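Local coordinates for inositol monophosphatase family protein (Staphylococcus aureus subsp. aureus MSSA476, PDB 4I3Y) that probably hydrolyses inositol monophosphates to inositol and phosphate in a magnesium-dependent reaction, at residues E70-K78 with I87-I96; G189-R197 with D215-A223. One frame throughout, in Å; residues are numbered along the deposited sequence.

Contact 1 (E70-K78 with I87-I96); sequences EHQLLAEEK and INHLWIMDPI. With MG (magnesium ion), chain D; MG (magnesium ion), chain F.
Glu76 and Asp94 bring their carboxylates to one magnesium ion at the C-terminal ends of two parallel strands, 72-75 and 89-94, the second running into Asp94-Pro95-Ile96, the start of the Asp-Pro-Ile-Asp-Gly-Thr signature of inositol monophosphatases. CB of Glu76 packs 4.0 Å from Pro95 CD. From there the chain runs out extended, with CG anti to the backbone N (chi1 -172°), and carries CD to a point between two magnesium ions. OE2 binds the first ion at 2.1 Å, while OE1 takes the second and also accepts a hydrogen bond from Lys42, so the carboxylate bridges the metals. Asp94 OD1 and the carbonyl oxygen of Ile96 join OE2 on the first ion. The two acidic side chains lie alongside each other with their carboxylate planes 75° apart, and the 2.9 Å from Glu76 OE2 to Asp94 OD1 reflects a shared cation, not a hydrogen bond.

The strands feeding this site are held in parallel register by alternating backbone bonds, from Gln72 N to His89 O through Glu76 N to Met93 O. At the far end, the His71 ring forms an offset stack with His89, planes 1° apart, and CB of His89 sits over the centre of the His71 ring. Trp91 NE1 donates to His71 ND1 at 2.9 Å, close to both ring planes, which fixes the rotation of the imidazole. On the face away from Trp91 and Leu73, Leu74 CD2 meets Ile92 CD1 at 4.1 Å.

Within the chain, strand 72-75 is outermost in its mixed sheet, and 89-97 pairs on its other side with antiparallel strand 110-117, whose Tyr115 bonds His89 ND1. Helix 51-67 touches Leu73 and Ala75, while Trp214 of helix 213-216 touches Ile92, Glu76 and Asp94.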
loop_
_atom_site.group_PDB
_atom_site.type_symbol
_atom_site.label_atom_id
_atom_site.label_comp_id
_atom_site.label_asym_id
_atom_site.label_seq_id
_atom_site.Cartn_x
_atom_site.Cartn_y
_atom_site.Cartn_z
ATOM N N GLU A 70 -10.231 -10.149 -35.479
ATOM C CA GLU A 70 -9.263 -11.258 -35.632
ATOM C C GLU A 70 -8.573 -11.538 -34.312
ATOM O O GLU A 70 -7.990 -12.604 -34.127
ATOM C CB GLU A 70 -8.120 -10.917 -36.620
ATOM C CG GLU A 70 -8.543 -10.513 -38.009
ATOM C CD GLU A 70 -9.562 -11.479 -38.569
ATOM O OE1 GLU A 70 -10.754 -11.097 -38.648
ATOM O OE2 GLU A 70 -9.175 -12.627 -38.896
ATOM N N HIS A 71 -8.552 -10.543 -33.435
ATOM C CA HIS A 71 -7.661 -10.599 -32.262
ATOM C C HIS A 71 -8.192 -11.635 -31.251
ATOM O O HIS A 71 -9.381 -11.766 -31.080
ATOM C CB HIS A 71 -7.455 -9.194 -31.660
ATOM C CG HIS A 71 -6.595 -8.309 -32.500
ATOM N ND1 HIS A 71 -5.711 -7.388 -31.969
ATOM C CD2 HIS A 71 -6.470 -8.213 -33.845
ATOM C CE1 HIS A 71 -5.061 -6.787 -32.948
ATOM N NE2 HIS A 71 -5.508 -7.259 -34.096
ATOM N N GLN A 72 -7.315 -12.401 -30.621
ATOM C CA GLN A 72 -7.817 -13.348 -29.610
ATOM C C GLN A 72 -7.600 -12.863 -28.115
ATOM O O GLN A 72 -6.698 -12.081 -27.862
ATOM C CB GLN A 72 -7.219 -14.711 -29.875
ATOM C CG GLN A 72 -8.126 -15.558 -30.769
ATOM C CD GLN A 72 -7.693 -17.016 -30.716
ATOM O OE1 GLN A 72 -6.559 -17.331 -31.105
ATOM N NE2 GLN A 72 -8.562 -17.908 -30.154
ATOM N N LEU A 73 -8.433 -13.330 -27.186
ATOM C CA LEU A 73 -8.380 -12.921 -25.772
ATOM C C LEU A 73 -8.053 -14.083 -24.803
ATOM O O LEU A 73 -8.819 -15.084 -24.698
ATOM C CB LEU A 73 -9.685 -12.207 -25.362
ATOM C CG LEU A 73 -9.824 -11.774 -23.898
ATOM C CD1 LEU A 73 -8.783 -10.672 -23.599
ATOM C CD2 LEU A 73 -11.197 -11.250 -23.652
ATOM N N LEU A 74 -6.911 -13.978 -24.138
ATOM C CA LEU A 74 -6.626 -14.853 -22.986
ATOM C C LEU A 74 -6.957 -14.082 -21.691
ATOM O O LEU A 74 -6.317 -13.077 -21.418
ATOM C CB LEU A 74 -5.160 -15.289 -23.028
ATOM C CG LEU A 74 -4.487 -16.092 -21.869
ATOM C CD1 LEU A 74 -5.409 -17.136 -21.376
ATOM C CD2 LEU A 74 -3.192 -16.738 -22.308
ATOM N N ALA A 75 -7.960 -14.508 -20.915
ATOM C CA ALA A 75 -8.399 -13.696 -19.771
ATOM C C ALA A 75 -8.841 -14.523 -18.579
ATOM O O ALA A 75 -9.393 -15.668 -18.727
ATOM C CB ALA A 75 -9.515 -12.735 -20.168
ATOM N N GLU A 76 -8.643 -13.939 -17.398
ATOM C CA GLU A 76 -8.947 -14.634 -16.175
ATOM C C GLU A 76 -10.352 -15.274 -16.028
ATOM O O GLU A 76 -10.490 -16.454 -15.647
ATOM C CB GLU A 76 -8.718 -13.731 -14.976
ATOM C CG GLU A 76 -8.868 -14.548 -13.690
ATOM C CD GLU A 76 -8.402 -13.799 -12.458
ATOM O OE1 GLU A 76 -8.445 -14.407 -11.348
ATOM O OE2 GLU A 76 -7.977 -12.635 -12.607
ATOM N N GLU A 77 -11.402 -14.510 -16.287
ATOM C CA GLU A 77 -12.717 -14.991 -15.913
ATOM C C GLU A 77 -13.474 -15.756 -17.044
ATOM O O GLU A 77 -14.656 -15.643 -17.162
ATOM C CB GLU A 77 -13.578 -13.874 -15.310
ATOM C CG GLU A 77 -12.862 -12.940 -14.324
ATOM C CD GLU A 77 -12.266 -13.634 -13.060
ATOM O OE1 GLU A 77 -12.614 -14.829 -12.779
ATOM O OE2 GLU A 77 -11.403 -12.990 -12.358
ATOM N N LYS A 78 -12.769 -16.503 -17.875
ATOM C CA LYS A 78 -13.425 -17.334 -18.887
ATOM C C LYS A 78 -12.492 -18.466 -19.124
ATOM O O LYS A 78 -11.363 -18.400 -18.682
ATOM C CB LYS A 78 -13.585 -16.565 -20.195
ATOM C CG LYS A 78 -12.280 -16.162 -20.903
ATOM C CD LYS A 78 -12.616 -15.563 -22.274
ATOM C CE LYS A 78 -11.426 -15.250 -23.098
ATOM N NZ LYS A 78 -10.746 -16.460 -23.615
ATOM N N ILE A 87 -0.570 -17.873 -32.164
ATOM C CA ILE A 87 -1.617 -16.843 -32.276
ATOM C C ILE A 87 -1.012 -15.478 -32.699
ATOM O O ILE A 87 -0.065 -14.992 -32.080
ATOM C CB ILE A 87 -2.482 -16.787 -30.985
ATOM C CG1 ILE A 87 -3.636 -15.793 -31.142
ATOM C CG2 ILE A 87 -1.606 -16.552 -29.743
ATOM C CD1 ILE A 87 -4.630 -16.194 -32.203
ATOM N N ASN A 88 -1.519 -14.898 -33.791
ATOM C CA ASN A 88 -0.854 -13.727 -34.386
ATOM C C ASN A 88 -1.056 -12.469 -33.531
ATOM O O ASN A 88 -0.094 -11.767 -33.184
ATOM C CB ASN A 88 -1.287 -13.507 -35.867
ATOM C CG ASN A 88 -0.452 -14.355 -36.843
ATOM O OD1 ASN A 88 -0.969 -14.906 -37.797
ATOM N ND2 ASN A 88 0.844 -14.470 -36.579
ATOM N N HIS A 89 -2.316 -12.245 -33.189
ATOM C CA HIS A 89 -2.777 -11.072 -32.409
ATOM C C HIS A 89 -3.415 -11.537 -31.114
ATOM O O HIS A 89 -4.517 -12.054 -31.110
ATOM C CB HIS A 89 -3.765 -10.220 -33.235
ATOM C CG HIS A 89 -3.175 -9.711 -34.513
ATOM N ND1 HIS A 89 -2.172 -8.763 -34.543
ATOM C CD2 HIS A 89 -3.416 -10.048 -35.803
ATOM C CE1 HIS A 89 -1.843 -8.509 -35.798
ATOM N NE2 HIS A 89 -2.587 -9.271 -36.582
ATOM N N LEU A 90 -2.718 -11.339 -30.000
ATOM C CA LEU A 90 -3.248 -11.837 -28.739
ATOM C C LEU A 90 -3.245 -10.780 -27.642
ATOM O O LEU A 90 -2.206 -10.148 -27.385
ATOM C CB LEU A 90 -2.373 -12.962 -28.246
ATOM C CG LEU A 90 -2.839 -13.501 -26.879
ATOM C CD1 LEU A 90 -4.210 -14.130 -26.824
ATOM C CD2 LEU A 90 -1.767 -14.431 -26.356
ATOM N N TRP A 91 -4.396 -10.632 -27.013
ATOM C CA TRP A 91 -4.577 -9.799 -25.826
ATOM C C TRP A 91 -4.637 -10.672 -24.560
ATOM O O TRP A 91 -5.416 -11.619 -24.499
ATOM C CB TRP A 91 -5.872 -8.976 -25.943
ATOM C CG TRP A 91 -5.705 -7.916 -27.023
ATOM C CD1 TRP A 91 -5.895 -8.087 -28.379
ATOM C CD2 TRP A 91 -5.213 -6.568 -26.856
ATOM N NE1 TRP A 91 -5.590 -6.902 -29.071
ATOM C CE2 TRP A 91 -5.183 -5.958 -28.162
ATOM C CE3 TRP A 91 -4.844 -5.809 -25.743
ATOM C CZ2 TRP A 91 -4.788 -4.614 -28.376
ATOM C CZ3 TRP A 91 -4.444 -4.481 -25.936
ATOM C CH2 TRP A 91 -4.405 -3.894 -27.265
ATOM N N ILE A 92 -3.838 -10.336 -23.543
ATOM C CA ILE A 92 -4.031 -11.022 -22.266
ATOM C C ILE A 92 -4.645 -10.023 -21.285
ATOM O O ILE A 92 -4.207 -8.853 -21.209
ATOM C CB ILE A 92 -2.736 -11.592 -21.735
ATOM C CG1 ILE A 92 -2.153 -12.568 -22.764
ATOM C CG2 ILE A 92 -2.989 -12.226 -20.350
ATOM C CD1 ILE A 92 -0.944 -13.358 -22.258
ATOM N N MET A 93 -5.721 -10.427 -20.603
ATOM C CA MET A 93 -6.391 -9.480 -19.683
ATOM C C MET A 93 -6.643 -10.009 -18.287
ATOM O O MET A 93 -7.251 -11.071 -18.120
ATOM C CB MET A 93 -7.742 -9.013 -20.225
ATOM C CG MET A 93 -8.486 -8.014 -19.332
ATOM S SD MET A 93 -10.146 -7.635 -19.970
ATOM C CE MET A 93 -10.232 -5.911 -19.540
ATOM N N ASP A 94 -6.272 -9.201 -17.288
ATOM C CA ASP A 94 -6.777 -9.411 -15.923
ATOM C C ASP A 94 -7.809 -8.296 -15.642
ATOM O O ASP A 94 -7.403 -7.126 -15.480
ATOM C CB ASP A 94 -5.637 -9.305 -14.932
ATOM C CG ASP A 94 -6.009 -9.872 -13.593
ATOM O OD1 ASP A 94 -7.218 -9.896 -13.265
ATOM O OD2 ASP A 94 -5.080 -10.360 -12.948
ATOM N N PRO A 95 -9.127 -8.630 -15.634
ATOM C CA PRO A 95 -10.041 -7.488 -15.604
ATOM C C PRO A 95 -10.005 -6.743 -14.284
ATOM O O PRO A 95 -10.155 -5.511 -14.263
ATOM C CB PRO A 95 -11.390 -8.114 -15.884
ATOM C CG PRO A 95 -11.244 -9.580 -15.417
ATOM C CD PRO A 95 -9.833 -9.932 -15.792
ATOM N N ILE A 96 -9.841 -7.468 -13.168
ATOM C CA ILE A 96 -9.469 -6.782 -11.931
ATOM C C ILE A 96 -8.308 -7.602 -11.336
ATOM O O ILE A 96 -8.495 -8.762 -11.005
ATOM C CB ILE A 96 -10.615 -6.716 -10.903
ATOM C CG1 ILE A 96 -11.768 -5.756 -11.356
ATOM C CG2 ILE A 96 -10.047 -6.359 -9.502
ATOM C CD1 ILE A 96 -11.402 -4.295 -11.221
HETATM MG MG MG D . -7.999 -10.743 -11.678
HETATM MG MG MG F . -8.822 -13.780 -9.271
HETATM O O HOH W 1 -10.143 -10.748 -12.443
HETATM O O HOH W 2 -10.818 -13.684 -9.868
HETATM O O HOH W 3 -8.541 -15.966 -9.099
HETATM O O HOH W 4 -9.413 -13.486 -7.223
#

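Contact 2 (G189-R197 with D215-A223); sequences GACGLDSMR and DIAAQFLFA
Gln219 reaches across to Ser195 between two nearly parallel helices, 191-197 and 219-223, in the inositol monophosphatase fold of alternating helical and sheet layers. Their axes differ in direction by 3° and approach no closer than 11.1 Å, so side chains, not backbones, make most of the contact.

Hydrogen bonding centres on the Gln219 amide. Its NE2 donates to Ser195 OG at 3.3 Å with an N-H...O angle of 163°, the acceptor lying close to the amide plane. The same nitrogen donates to Asp215 O at 2.9 Å, in the carbonyl plane and on a lone pair, so two bonds set the rotation of the amide. A bend at chi2 (91°) turns the amide back toward Asp215. Ser195 OG in turn donates to Cys191 O, which also accepts the helical bond from Ser195 N on the opposite face of its carbonyl plane. This relay joins the first turn of one helix to the short helix 213-216.

Apolar and sulfur contacts flank it. Cys191 SG packs on Ile216 CG2 at 4.0 Å, and Phe246 of strand 246-249 touches both residues. Further along, Met196 crosses Phe222 at about a right angle in a Met-aromatic contact.

Charge enters with Asp215, at the start of 215-223. Its OD2 accepts from the Lys212 backbone, while OD1 is close to Asp94 and Asp97 as like charges, not hydrogen bonds; a phosphate and a glycerol, probably from the crystallisation liquor, lie near Asp215 and Cys191, as such molecules often do in pockets. At the other end Arg197 forms a salt bridge with Asp108 of the second subunit. Over one face of the Phe222 ring, Met196 SD stands 4.1 Å from the centroid while CE lies 3.9 Å from it.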
loop_
_atom_site.group_PDB
_atom_site.type_symbol
_atom_site.label_atom_id
_atom_site.label_comp_id
_atom_site.label_asym_id
_atom_site.label_seq_id
_atom_site.Cartn_x
_atom_site.Cartn_y
_atom_site.Cartn_z
ATOM N N GLY A 189 -0.488 -5.819 -2.551
ATOM C CA GLY A 189 -1.401 -6.931 -2.700
ATOM C C GLY A 189 -2.116 -7.089 -4.039
ATOM O O GLY A 189 -3.031 -7.935 -4.182
ATOM N N ALA A 190 -1.726 -6.272 -5.018
ATOM C CA ALA A 190 -2.083 -6.510 -6.406
ATOM C C ALA A 190 -0.803 -6.705 -7.207
ATOM O O ALA A 190 0.017 -5.829 -7.252
ATOM C CB ALA A 190 -2.903 -5.307 -6.947
ATOM N N CYS A 191 -0.635 -7.836 -7.887
ATOM C CA CYS A 191 0.604 -8.105 -8.640
ATOM C C CYS A 191 1.001 -6.939 -9.549
ATOM O O CYS A 191 2.154 -6.542 -9.590
ATOM C CB CYS A 191 0.476 -9.374 -9.489
ATOM S SG CYS A 191 2.026 -9.872 -10.271
ATOM N N GLY A 192 0.046 -6.430 -10.326
ATOM C CA GLY A 192 0.367 -5.325 -11.200
ATOM C C GLY A 192 0.789 -4.075 -10.498
ATOM O O GLY A 192 1.574 -3.327 -11.022
ATOM N N LEU A 193 0.244 -3.802 -9.311
ATOM C CA LEU A 193 0.631 -2.595 -8.597
ATOM C C LEU A 193 1.972 -2.745 -7.879
ATOM O O LEU A 193 2.835 -1.807 -7.862
ATOM C CB LEU A 193 -0.466 -2.234 -7.557
ATOM C CG LEU A 193 -1.756 -1.744 -8.284
ATOM C CD1 LEU A 193 -2.741 -1.312 -7.200
ATOM C CD2 LEU A 193 -1.567 -0.618 -9.324
ATOM N N ASP A 194 2.151 -3.891 -7.221
ATOM C CA ASP A 194 3.430 -4.138 -6.587
ATOM C C ASP A 194 4.496 -4.152 -7.714
ATOM O O ASP A 194 5.653 -3.720 -7.485
ATOM C CB ASP A 194 3.448 -5.507 -5.859
ATOM C CG ASP A 194 2.701 -5.506 -4.525
ATOM O OD1 ASP A 194 3.263 -5.025 -3.476
ATOM O OD2 ASP A 194 1.565 -6.090 -4.525
ATOM N N SER A 195 4.136 -4.615 -8.935
ATOM C CA SER A 195 5.143 -4.579 -10.060
ATOM C C SER A 195 5.500 -3.181 -10.450
ATOM O O SER A 195 6.676 -2.848 -10.645
ATOM C CB SER A 195 4.667 -5.343 -11.277
ATOM O OG SER A 195 4.504 -6.694 -10.891
ATOM N N MET A 196 4.487 -2.320 -10.505
ATOM C CA MET A 196 4.737 -0.937 -10.897
ATOM C C MET A 196 5.571 -0.211 -9.839
ATOM O O MET A 196 6.309 0.719 -10.165
ATOM C CB MET A 196 3.438 -0.154 -11.107
ATOM C CG MET A 196 2.685 -0.474 -12.386
ATOM S SD MET A 196 3.697 -0.363 -13.928
ATOM C CE MET A 196 3.855 -2.131 -14.219
ATOM N N ARG A 197 5.441 -0.595 -8.569
ATOM C CA ARG A 197 6.360 0.014 -7.544
ATOM C C ARG A 197 7.824 -0.358 -7.872
ATOM O O ARG A 197 8.733 0.432 -7.652
ATOM C CB ARG A 197 5.976 -0.429 -6.171
ATOM C CG ARG A 197 4.530 -0.045 -5.853
ATOM C CD ARG A 197 4.529 0.795 -4.584
ATOM N NE ARG A 197 3.178 1.209 -4.256
ATOM C CZ ARG A 197 2.849 1.798 -3.108
ATOM N NH1 ARG A 197 3.752 2.113 -2.178
ATOM N NH2 ARG A 197 1.608 2.090 -2.898
ATOM N N ASP A 215 -1.930 -12.136 -14.510
ATOM C CA ASP A 215 -1.353 -11.342 -13.376
ATOM C C ASP A 215 -0.025 -10.657 -13.747
ATOM O O ASP A 215 0.369 -9.669 -13.114
ATOM C CB ASP A 215 -1.087 -12.222 -12.132
ATOM C CG ASP A 215 -2.303 -12.952 -11.648
ATOM O OD1 ASP A 215 -3.396 -12.351 -11.440
ATOM O OD2 ASP A 215 -2.140 -14.184 -11.463
ATOM N N ILE A 216 0.681 -11.204 -14.741
ATOM C CA ILE A 216 2.003 -10.702 -15.151
ATOM C C ILE A 216 2.128 -10.189 -16.592
ATOM O O ILE A 216 3.219 -9.806 -17.019
ATOM C CB ILE A 216 3.109 -11.764 -14.880
ATOM C CG1 ILE A 216 2.875 -13.100 -15.660
ATOM C CG2 ILE A 216 3.140 -12.072 -13.376
ATOM C CD1 ILE A 216 4.142 -13.959 -15.705
ATOM N N ALA A 217 1.022 -10.196 -17.341
ATOM C CA ALA A 217 1.104 -10.087 -18.809
ATOM C C ALA A 217 1.662 -8.734 -19.263
ATOM O O ALA A 217 2.468 -8.685 -20.180
ATOM C CB ALA A 217 -0.274 -10.347 -19.433
ATOM N N ALA A 218 1.268 -7.644 -18.609
ATOM C CA ALA A 218 1.724 -6.306 -19.014
ATOM C C ALA A 218 3.178 -6.026 -18.645
ATOM O O ALA A 218 3.858 -5.215 -19.302
ATOM C CB ALA A 218 0.842 -5.260 -18.336
ATOM N N GLN A 219 3.625 -6.662 -17.561
ATOM C CA GLN A 219 4.897 -6.375 -16.969
ATOM C C GLN A 219 6.104 -6.683 -17.887
ATOM O O GLN A 219 7.162 -6.007 -17.772
ATOM C CB GLN A 219 5.042 -7.120 -15.634
ATOM C CG GLN A 219 4.161 -6.594 -14.500
ATOM C CD GLN A 219 2.816 -7.277 -14.413
ATOM O OE1 GLN A 219 2.077 -7.382 -15.424
ATOM N NE2 GLN A 219 2.419 -7.659 -13.191
ATOM N N PHE A 220 5.971 -7.685 -18.781
ATOM C CA PHE A 220 7.068 -7.985 -19.737
ATOM C C PHE A 220 7.546 -6.756 -20.440
ATOM O O PHE A 220 8.739 -6.503 -20.496
ATOM C CB PHE A 220 6.650 -8.988 -20.823
ATOM C CG PHE A 220 6.442 -10.408 -20.313
ATOM C CD1 PHE A 220 7.517 -11.281 -20.189
ATOM C CD2 PHE A 220 5.150 -10.877 -19.993
ATOM C CE1 PHE A 220 7.297 -12.583 -19.726
ATOM C CE2 PHE A 220 4.946 -12.150 -19.529
ATOM C CZ PHE A 220 6.034 -13.006 -19.372
ATOM N N LEU A 221 6.632 -5.991 -21.036
ATOM C CA LEU A 221 7.110 -4.852 -21.839
ATOM C C LEU A 221 7.636 -3.730 -20.952
ATOM O O LEU A 221 8.631 -3.040 -21.310
ATOM C CB LEU A 221 5.985 -4.380 -22.790
ATOM C CG LEU A 221 6.324 -3.243 -23.716
ATOM C CD1 LEU A 221 7.485 -3.674 -24.574
ATOM C CD2 LEU A 221 5.105 -2.875 -24.588
ATOM N N PHE A 222 7.011 -3.549 -19.757
ATOM C CA PHE A 222 7.561 -2.594 -18.797
ATOM C C PHE A 222 9.001 -2.948 -18.447
ATOM O O PHE A 222 9.841 -2.058 -18.351
ATOM C CB PHE A 222 6.679 -2.466 -17.548
ATOM C CG PHE A 222 5.392 -1.679 -17.771
ATOM C CD1 PHE A 222 5.376 -0.283 -17.656
ATOM C CD2 PHE A 222 4.199 -2.325 -18.050
ATOM C CE1 PHE A 222 4.204 0.440 -17.887
ATOM C CE2 PHE A 222 3.015 -1.615 -18.270
ATOM C CZ PHE A 222 3.009 -0.237 -18.164
ATOM N N ALA A 223 9.272 -4.240 -18.214
ATOM C CA ALA A 223 10.593 -4.684 -17.748
ATOM C C ALA A 223 11.622 -4.463 -18.880
ATOM O O ALA A 223 12.696 -3.918 -18.651
ATOM C CB ALA A 223 10.552 -6.166 -17.328
#

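In the fold
From the N terminus, helix 51-67 leads to strand 72-75, and contact 1 closes a short loop of eight residues as the chain returns along strand 89-97. The chain then builds the rest of the mixed sheet before the second sheet begins, and contact 2 closes a 17-residue excursion that includes strand 205-208. The two loops follow in series, neither nested nor crossed. Their centres are 16 Å apart, yet they touch: Ile92 packs on Ala217, and Asp94 OD2 comes 3.0 Å from Asp215 OD1, like charges in proximity. Contact 1 joins edge strand 72-75 to its inner neighbour 89-97 beside the magnesium ions; contact 2 joins helices lying between strands 120-128 and 246-249 of the two larger sheets.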